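Local coordinates for YfdX protein (Salmonella enterica I, PDB 6A02), which is of unknown molecular function but is implicated in the antibiotic stress response and virulence of Salmonella Typhi, at residues G19-A24 and I79-S84; Q131-L136 and G168-S173; N98-K103 and K121-S126. One frame throughout, in Å; residues are numbered along the deposited sequence.

Contact 1 of 3, residues G19-A24 and I79-S84; sequences GQAWQA and IRINSS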
loop_
_atom_site.group_PDB
_atom_site.type_symbol
_atom_site.label_atom_id
_atom_site.label_comp_id
_atom_site.label_asym_id
_atom_site.label_seq_id
_atom_site.Cartn_x
_atom_site.Cartn_y
_atom_site.Cartn_z
ATOM N N GLY A 19 8.785 11.157 16.677
ATOM C CA GLY A 19 9.610 11.408 15.511
ATOM C C GLY A 19 10.875 10.577 15.489
ATOM O O GLY A 19 11.384 10.249 14.411
ATOM N N GLN A 20 11.407 10.235 16.667
ATOM C CA GLN A 20 12.588 9.381 16.715
ATOM C C GLN A 20 12.280 7.996 16.167
ATOM O O GLN A 20 13.077 7.431 15.408
ATOM C CB GLN A 20 13.111 9.256 18.142
ATOM C CG GLN A 20 13.784 10.501 18.692
ATOM C CD GLN A 20 14.139 10.328 20.151
ATOM O OE1 GLN A 20 13.270 10.053 20.980
ATOM N NE2 GLN A 20 15.424 10.464 20.473
ATOM N N ALA A 21 11.139 7.426 16.554
ATOM C CA ALA A 21 10.793 6.095 16.066
ATOM C C ALA A 21 10.452 6.119 14.586
ATOM O O ALA A 21 10.720 5.144 13.873
ATOM C CB ALA A 21 9.636 5.513 16.871
ATOM N N TRP A 22 9.846 7.205 14.103
ATOM C CA TRP A 22 9.647 7.324 12.665
ATOM C C TRP A 22 10.979 7.280 11.929
ATOM O O TRP A 22 11.133 6.544 10.947
ATOM C CB TRP A 22 8.862 8.599 12.329
ATOM C CG TRP A 22 8.405 8.579 10.914
ATOM C CD1 TRP A 22 7.252 8.035 10.431
ATOM C CD2 TRP A 22 9.113 9.085 9.790
ATOM N NE1 TRP A 22 7.191 8.183 9.066
ATOM C CE2 TRP A 22 8.324 8.835 8.652
ATOM C CE3 TRP A 22 10.333 9.746 9.637
ATOM C CZ2 TRP A 22 8.720 9.207 7.376
ATOM C CZ3 TRP A 22 10.724 10.119 8.370
ATOM C CH2 TRP A 22 9.916 9.851 7.258
ATOM N N GLN A 23 11.962 8.055 12.398
ATOM C CA GLN A 23 13.264 8.061 11.743
ATOM C C GLN A 23 13.952 6.711 11.876
ATOM O O GLN A 23 14.662 6.286 10.958
ATOM C CB GLN A 23 14.129 9.178 12.327
ATOM C CG GLN A 23 15.480 9.337 11.632
ATOM C CD GLN A 23 15.323 9.731 10.182
ATOM O OE1 GLN A 23 14.524 10.609 9.857
ATOM N NE2 GLN A 23 16.051 9.054 9.293
ATOM N N ALA A 24 13.737 6.021 12.995
ATOM C CA ALA A 24 14.304 4.689 13.163
ATOM C C ALA A 24 13.772 3.736 12.102
ATOM O O ALA A 24 14.533 2.947 11.527
ATOM C CB ALA A 24 13.995 4.159 14.565
ATOM N N ILE A 79 3.413 2.037 19.769
ATOM C CA ILE A 79 3.623 3.479 19.836
ATOM C C ILE A 79 3.289 4.129 18.497
ATOM O O ILE A 79 3.445 3.530 17.424
ATOM C CB ILE A 79 5.048 3.874 20.287
ATOM C CG1 ILE A 79 6.100 3.326 19.316
ATOM C CG2 ILE A 79 5.312 3.445 21.747
ATOM C CD1 ILE A 79 7.452 4.066 19.422
ATOM N N ARG A 80 2.843 5.378 18.573
ATOM C CA ARG A 80 2.505 6.181 17.400
ATOM C C ARG A 80 3.763 6.749 16.758
ATOM O O ARG A 80 4.590 7.369 17.438
ATOM C CB ARG A 80 1.610 7.353 17.816
ATOM C CG ARG A 80 0.222 6.945 18.288
ATOM C CD ARG A 80 -0.586 8.146 18.781
ATOM N NE ARG A 80 0.014 8.676 19.996
ATOM C CZ ARG A 80 -0.304 8.277 21.226
ATOM N NH1 ARG A 80 -1.258 7.365 21.418
ATOM N NH2 ARG A 80 0.331 8.803 22.269
ATOM N N ILE A 81 3.900 6.568 15.442
ATOM C CA ILE A 81 5.032 7.122 14.707
ATOM C C ILE A 81 4.637 8.080 13.593
ATOM O O ILE A 81 5.513 8.791 13.079
ATOM C CB ILE A 81 6.002 6.037 14.178
ATOM C CG1 ILE A 81 5.388 5.264 13.008
ATOM C CG2 ILE A 81 6.414 5.106 15.298
ATOM C CD1 ILE A 81 6.377 4.340 12.305
ATOM N N ASN A 82 3.367 8.133 13.203
ATOM C CA ASN A 82 2.940 9.088 12.187
ATOM C C ASN A 82 1.429 9.207 12.246
ATOM O O ASN A 82 0.737 8.282 12.677
ATOM C CB ASN A 82 3.388 8.662 10.782
ATOM C CG ASN A 82 3.192 9.757 9.759
ATOM O OD1 ASN A 82 3.811 10.803 9.848
ATOM N ND2 ASN A 82 2.310 9.526 8.789
ATOM N N SER A 83 0.919 10.346 11.786
ATOM C CA SER A 83 -0.509 10.509 11.553
ATOM C C SER A 83 -0.733 11.125 10.182
ATOM O O SER A 83 -0.005 12.036 9.768
ATOM C CB SER A 83 -1.164 11.426 12.578
ATOM O OG SER A 83 -2.523 11.062 12.722
ATOM N N SER A 84 -1.765 10.645 9.493
ATOM C CA SER A 84 -2.192 11.248 8.237
ATOM C C SER A 84 -3.712 11.306 8.194
ATOM O O SER A 84 -4.405 10.761 9.057
ATOM C CB SER A 84 -1.662 10.477 7.026
ATOM O OG SER A 84 -2.294 9.211 6.929
#
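Helix-on-sheet packing at a classic beta bulge brings A21 and W22 of helix 19-36 onto I79, I81 and N82 of strand 77-89, an outer strand of the chain's three-stranded antiparallel sheet. The two short segments run almost at right angles, at 83°, with 7.0 Å between their axes, so one helical turn meets the strand at a single place rather than along its length. The bulge consists of I81 and N82, whose backbones both bond to E132 of strand 125-135. It interrupts the usual alternation of side chains, and the CB atoms of both neighbours are directed toward the helix. A21 supplies the closely packed part: its CB faces the ends of two isoleucine branches, 3.6 Å from I81 CG2 and 3.7 Å from I79 CD1. W22 works differently. Its CG is turned anti to the backbone N (chi1 -168°), which brings the start of the indole beside the bulged backbone, with W22 CD1 3.3 Å from I81 O in an oblique approach that is a van der Waals contact rather than a hydrogen bond. The N82 side chain runs alongside the indole in the same direction, its amide plane rotated 42° from the ring. R26 of the second subunit joins the pair, making a cation-pi contact with W22 and donating a hydrogen bond from NH1 to N82 OD1; the same turn of structure therefore serves both the fold and the subunit interface. Between indole and asparagine themselves the contact is apolar, W22 CD1 lying 3.9 Å from N82 CB.

Contact 2 of 3, residues Q131-L136 and G168-S173; sequences QELIPL and GIVVDS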
loop_
_atom_site.group_PDB
_atom_site.type_symbol
_atom_site.label_atom_id
_atom_site.label_comp_id
_atom_site.label_asym_id
_atom_site.label_seq_id
_atom_site.Cartn_x
_atom_site.Cartn_y
_atom_site.Cartn_z
ATOM N N GLN A 131 -3.277 6.450 11.954
ATOM C CA GLN A 131 -2.156 6.470 12.875
ATOM C C GLN A 131 -1.263 5.272 12.590
ATOM O O GLN A 131 -1.690 4.120 12.746
ATOM C CB GLN A 131 -2.646 6.442 14.321
ATOM C CG GLN A 131 -3.432 7.698 14.724
ATOM C CD GLN A 131 -3.799 7.710 16.189
ATOM O OE1 GLN A 131 -3.430 6.809 16.945
ATOM N NE2 GLN A 131 -4.528 8.741 16.602
ATOM N N GLU A 132 -0.038 5.544 12.161
ATOM C CA GLU A 132 0.949 4.503 11.935
ATOM C C GLU A 132 1.572 4.143 13.274
ATOM O O GLU A 132 2.014 5.028 14.010
ATOM C CB GLU A 132 2.013 5.027 10.975
ATOM C CG GLU A 132 3.019 3.987 10.568
ATOM C CD GLU A 132 4.111 4.524 9.650
ATOM O OE1 GLU A 132 4.106 5.731 9.344
ATOM O OE2 GLU A 132 4.982 3.724 9.235
ATOM N N LEU A 133 1.611 2.843 13.584
ATOM C CA LEU A 133 2.071 2.344 14.874
ATOM C C LEU A 133 3.117 1.262 14.676
ATOM O O LEU A 133 3.066 0.499 13.703
ATOM C CB LEU A 133 0.914 1.723 15.683
ATOM C CG LEU A 133 -0.441 2.446 15.694
ATOM C CD1 LEU A 133 -1.502 1.614 16.396
ATOM C CD2 LEU A 133 -0.322 3.802 16.363
ATOM N N ILE A 134 4.042 1.164 15.631
ATOM C CA ILE A 134 4.940 0.008 15.702
ATOM C C ILE A 134 4.931 -0.576 17.106
ATOM O O ILE A 134 4.727 0.152 18.091
ATOM C CB ILE A 134 6.385 0.340 15.295
ATOM C CG1 ILE A 134 6.968 1.424 16.203
ATOM C CG2 ILE A 134 6.465 0.700 13.801
ATOM C CD1 ILE A 134 8.466 1.554 16.078
ATOM N N PRO A 135 5.170 -1.881 17.245
ATOM C CA PRO A 135 5.351 -2.478 18.576
ATOM C C PRO A 135 6.764 -2.173 19.050
ATOM O O PRO A 135 7.740 -2.556 18.405
ATOM C CB PRO A 135 5.161 -3.975 18.314
ATOM C CG PRO A 135 5.634 -4.154 16.879
ATOM C CD PRO A 135 5.260 -2.878 16.157
ATOM N N LEU A 136 6.879 -1.480 20.182
ATOM C CA LEU A 136 8.161 -0.876 20.530
ATOM C C LEU A 136 9.217 -1.924 20.863
ATOM O O LEU A 136 10.324 -1.906 20.304
ATOM C CB LEU A 136 7.988 0.110 21.681
ATOM C CG LEU A 136 9.264 0.791 22.186
ATOM C CD1 LEU A 136 10.048 1.477 21.068
ATOM C CD2 LEU A 136 8.902 1.787 23.287
ATOM N N GLY A 168 5.845 -5.085 10.639
ATOM C CA GLY A 168 5.130 -4.871 11.880
ATOM C C GLY A 168 4.470 -3.518 12.004
ATOM O O GLY A 168 3.723 -3.293 12.962
ATOM N N ILE A 169 4.728 -2.608 11.065
ATOM C CA ILE A 169 4.006 -1.340 11.039
ATOM C C ILE A 169 2.540 -1.616 10.742
ATOM O O ILE A 169 2.208 -2.301 9.765
ATOM C CB ILE A 169 4.586 -0.416 9.960
ATOM C CG1 ILE A 169 6.043 -0.056 10.263
ATOM C CG2 ILE A 169 3.726 0.821 9.827
ATOM C CD1 ILE A 169 6.738 0.611 9.106
ATOM N N VAL A 170 1.650 -1.068 11.566
ATOM C CA VAL A 170 0.219 -1.167 11.314
ATOM C C VAL A 170 -0.352 0.239 11.238
ATOM O O VAL A 170 0.248 1.204 11.711
ATOM C CB VAL A 170 -0.532 -1.999 12.375
ATOM C CG1 VAL A 170 0.069 -3.400 12.482
ATOM C CG2 VAL A 170 -0.523 -1.301 13.720
ATOM N N VAL A 171 -1.517 0.358 10.619
ATOM C CA VAL A 171 -2.186 1.647 10.478
ATOM C C VAL A 171 -3.567 1.515 11.095
ATOM O O VAL A 171 -4.419 0.775 10.580
ATOM C CB VAL A 171 -2.274 2.098 9.017
ATOM C CG1 VAL A 171 -3.035 3.425 8.915
ATOM C CG2 VAL A 171 -0.877 2.238 8.412
ATOM N N ASP A 172 -3.787 2.217 12.200
ATOM C CA ASP A 172 -5.098 2.316 12.829
ATOM C C ASP A 172 -5.799 3.521 12.217
ATOM O O ASP A 172 -5.409 4.673 12.463
ATOM C CB ASP A 172 -4.934 2.524 14.334
ATOM C CG ASP A 172 -6.247 2.416 15.096
ATOM O OD1 ASP A 172 -7.304 2.789 14.549
ATOM O OD2 ASP A 172 -6.221 1.951 16.253
ATOM N N SER A 173 -6.831 3.269 11.425
ATOM C CA SER A 173 -7.623 4.329 10.816
ATOM C C SER A 173 -8.892 4.491 11.636
ATOM O O SER A 173 -9.678 3.544 11.760
ATOM C CB SER A 173 -7.957 3.974 9.366
ATOM O OG SER A 173 -6.772 3.836 8.596
#
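An antiparallel pair within the three-stranded sheet joins Q131, E132 and L133 of the central strand to D172, V171 and V170 of strand 170-175. Four backbone bonds hold the register. In the hydrogen-bonded pair of Q131 and D172, Q131 N donates to D172 O at 2.8 Å, and D172 N returns the bond to Q131 O at 2.9 Å. L133 and V170 form the next such pair: L133 N donates to V170 O at 2.8 Å and V170 N to L133 O at 3.0 Å. Between them lies the non-hydrogen-bonded pair of E132 and V171, where CA-H groups make supplementary contacts: E132 CA is 3.4 Å from V170 O, and V171 CA is as close to Q131 O. On its other margin the middle strand is bonded to strand 77-89, the backbone of I134 pairing there with that of I79, so both of its edges are engaged. The side chains of Q131 and S173 find partners outside the pair: Q131 NE2 binds E129 OE1, and S173 OG binds N130 OD1. S173 O accepts a bond from K69 NZ of the third subunit, an amino group that also makes a long, weak ion pair with D172 OD1. P135, which has no N-H to donate, ends the strand as the N-cap of helix 136-151, its CD close to G168 O. I169, just before the second strand, spreads its branches: CG1 rests 3.6 Å from I134 CG2, while CG2 stands anti to the backbone N and meets the carboxylate of E132. With E132 fully extended (chi1 -175°), its OE2 comes 3.2 Å from that methyl, I169 CG2, a contact without a hydrogen bond.

Contact 3 of 3, residues N98-K103 and K121-S126; sequences NDAINK and KLAGVS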
loop_
_atom_site.group_PDB
_atom_site.type_symbol
_atom_site.label_atom_id
_atom_site.label_comp_id
_atom_site.label_asym_id
_atom_site.label_seq_id
_atom_site.Cartn_x
_atom_site.Cartn_y
_atom_site.Cartn_z
ATOM N N ASN A 98 -18.731 24.983 -2.206
ATOM C CA ASN A 98 -17.792 26.094 -2.074
ATOM C C ASN A 98 -18.040 26.864 -0.784
ATOM O O ASN A 98 -17.104 27.147 -0.026
ATOM C CB ASN A 98 -17.918 27.021 -3.282
ATOM C CG ASN A 98 -17.424 26.383 -4.566
ATOM O OD1 ASN A 98 -16.775 25.347 -4.546
ATOM N ND2 ASN A 98 -17.733 27.006 -5.692
ATOM N N ASP A 99 -19.299 27.216 -0.520
ATOM C CA ASP A 99 -19.612 27.970 0.688
ATOM C C ASP A 99 -19.289 27.166 1.939
ATOM O O ASP A 99 -18.823 27.720 2.943
ATOM C CB ASP A 99 -21.080 28.402 0.673
ATOM C CG ASP A 99 -21.428 29.246 -0.545
ATOM O OD1 ASP A 99 -20.498 29.801 -1.167
ATOM O OD2 ASP A 99 -22.629 29.355 -0.880
ATOM N N ALA A 100 -19.514 25.850 1.896
ATOM C CA ALA A 100 -19.210 25.022 3.057
ATOM C C ALA A 100 -17.703 24.865 3.251
ATOM O O ALA A 100 -17.215 24.852 4.388
ATOM C CB ALA A 100 -19.896 23.665 2.913
ATOM N N ILE A 101 -16.955 24.741 2.154
ATOM C CA ILE A 101 -15.501 24.640 2.262
ATOM C C ILE A 101 -14.911 25.946 2.780
ATOM O O ILE A 101 -13.974 25.942 3.589
ATOM C CB ILE A 101 -14.887 24.197 0.922
ATOM C CG1 ILE A 101 -15.210 22.724 0.648
ATOM C CG2 ILE A 101 -13.383 24.404 0.936
ATOM C CD1 ILE A 101 -14.724 21.773 1.733
ATOM N N ASN A 102 -15.464 27.080 2.345
ATOM C CA ASN A 102 -14.976 28.367 2.828
ATOM C C ASN A 102 -15.100 28.479 4.342
ATOM O O ASN A 102 -14.219 29.038 5.004
ATOM C CB ASN A 102 -15.719 29.508 2.138
ATOM C CG ASN A 102 -15.332 30.863 2.687
ATOM O OD1 ASN A 102 -14.223 31.348 2.452
ATOM N ND2 ASN A 102 -16.243 31.479 3.436
ATOM N N LYS A 103 -16.181 27.942 4.915
ATOM C CA LYS A 103 -16.320 27.978 6.366
ATOM C C LYS A 103 -15.349 27.009 7.039
ATOM O O LYS A 103 -14.827 27.288 8.127
ATOM C CB LYS A 103 -17.774 27.698 6.759
ATOM C CG LYS A 103 -17.952 27.379 8.218
ATOM C CD LYS A 103 -19.368 26.905 8.513
ATOM C CE LYS A 103 -19.575 26.767 9.997
ATOM N NZ LYS A 103 -19.653 25.326 10.355
ATOM N N LYS A 121 -18.125 18.295 7.661
ATOM C CA LYS A 121 -19.328 17.471 7.557
ATOM C C LYS A 121 -20.420 18.195 6.780
ATOM O O LYS A 121 -21.099 17.594 5.940
ATOM C CB LYS A 121 -19.828 17.083 8.948
ATOM C CG LYS A 121 -19.018 16.013 9.647
ATOM C CD LYS A 121 -19.677 15.634 10.970
ATOM C CE LYS A 121 -18.788 14.731 11.803
ATOM N NZ LYS A 121 -19.425 14.404 13.110
ATOM N N LEU A 122 -20.595 19.496 7.033
ATOM C CA LEU A 122 -21.562 20.264 6.261
ATOM C C LEU A 122 -21.186 20.340 4.790
ATOM O O LEU A 122 -22.070 20.511 3.942
ATOM C CB LEU A 122 -21.714 21.667 6.850
ATOM C CG LEU A 122 -22.311 21.749 8.254
ATOM C CD1 LEU A 122 -22.491 23.208 8.656
ATOM C CD2 LEU A 122 -23.633 21.002 8.338
ATOM N N ALA A 123 -19.902 20.216 4.468
ATOM C CA ALA A 123 -19.440 20.165 3.088
ATOM C C ALA A 123 -19.522 18.771 2.494
ATOM O O ALA A 123 -19.062 18.570 1.366
ATOM C CB ALA A 123 -18.001 20.674 2.999
ATOM N N GLY A 124 -20.084 17.814 3.228
ATOM C CA GLY A 124 -20.150 16.440 2.767
ATOM C C GLY A 124 -18.862 15.667 2.890
ATOM O O GLY A 124 -18.695 14.651 2.205
ATOM N N VAL A 125 -17.943 16.110 3.744
ATOM C CA VAL A 125 -16.610 15.530 3.840
ATOM C C VAL A 125 -16.476 14.866 5.205
ATOM O O VAL A 125 -16.622 15.526 6.239
ATOM C CB VAL A 125 -15.524 16.601 3.643
ATOM C CG1 VAL A 125 -14.140 15.972 3.678
ATOM C CG2 VAL A 125 -15.747 17.357 2.334
ATOM N N SER A 126 -16.197 13.566 5.215
ATOM C CA SER A 126 -15.824 12.897 6.452
ATOM C C SER A 126 -14.302 12.838 6.550
ATOM O O SER A 126 -13.597 12.849 5.535
ATOM C CB SER A 126 -16.420 11.491 6.527
ATOM O OG SER A 126 -15.918 10.676 5.490
#
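L122, in the last turn of helix 113-122, meets helix 94-109 through its CD1, which lies 3.9 Å from K103 NZ. The lysine runs out extended and then bends at its last torsion (chi4 -109°), and the two side chains meet at a slant near the surface. The backbone of L122 also takes part, its O resting 4.0 Å from A100 CB. A123 comes next and forms the centre of the contact: two small side chains abut, A123 CB and A100 CB being 3.5 Å apart, which lets the backbones approach closely. The same methyl, A123 CB, receives I101 CD1 at 3.7 Å, brought there although the CB of I101 does not itself point at the partner segment. G124 then leaves the helix with a positive phi of 77°, its N bonded back to K121 O at 2.9 Å. At V125 the chain is already strand; this side chain packs on L120 and V87, and Y156 of the second subunit lies against both it and I101. S126 OG is bonded by Q138 NE2 of the third subunit. The whole is a helical hairpin in which the exit of the second helix packs on the first through two alanines, with a Schellman motif leading into the strand.

Overall arrangement
Along the chain contact 1 closes first, contact 3 follows and contact 2 is completed last. Contacts 1 and 2 are neighbours, with centres about 9 Å apart, and they touch through the pairing of strands 77-89 and 125-135, where I79 O lies 3.6 Å from L133 CB. Contact 3 stands apart, its centre about 30 Å from the centre of each of the others. Strand 125-135, which leaves the hairpin of helices 94-109 and 113-122 to become the middle of the sheet, joins it to contact 2, and strand 77-89, which precedes helix 94-109, links it to contact 1. One extended sheet thus links a compact body to a remote hairpin, and all three contacts also meet other subunits of the tetrameric assembly.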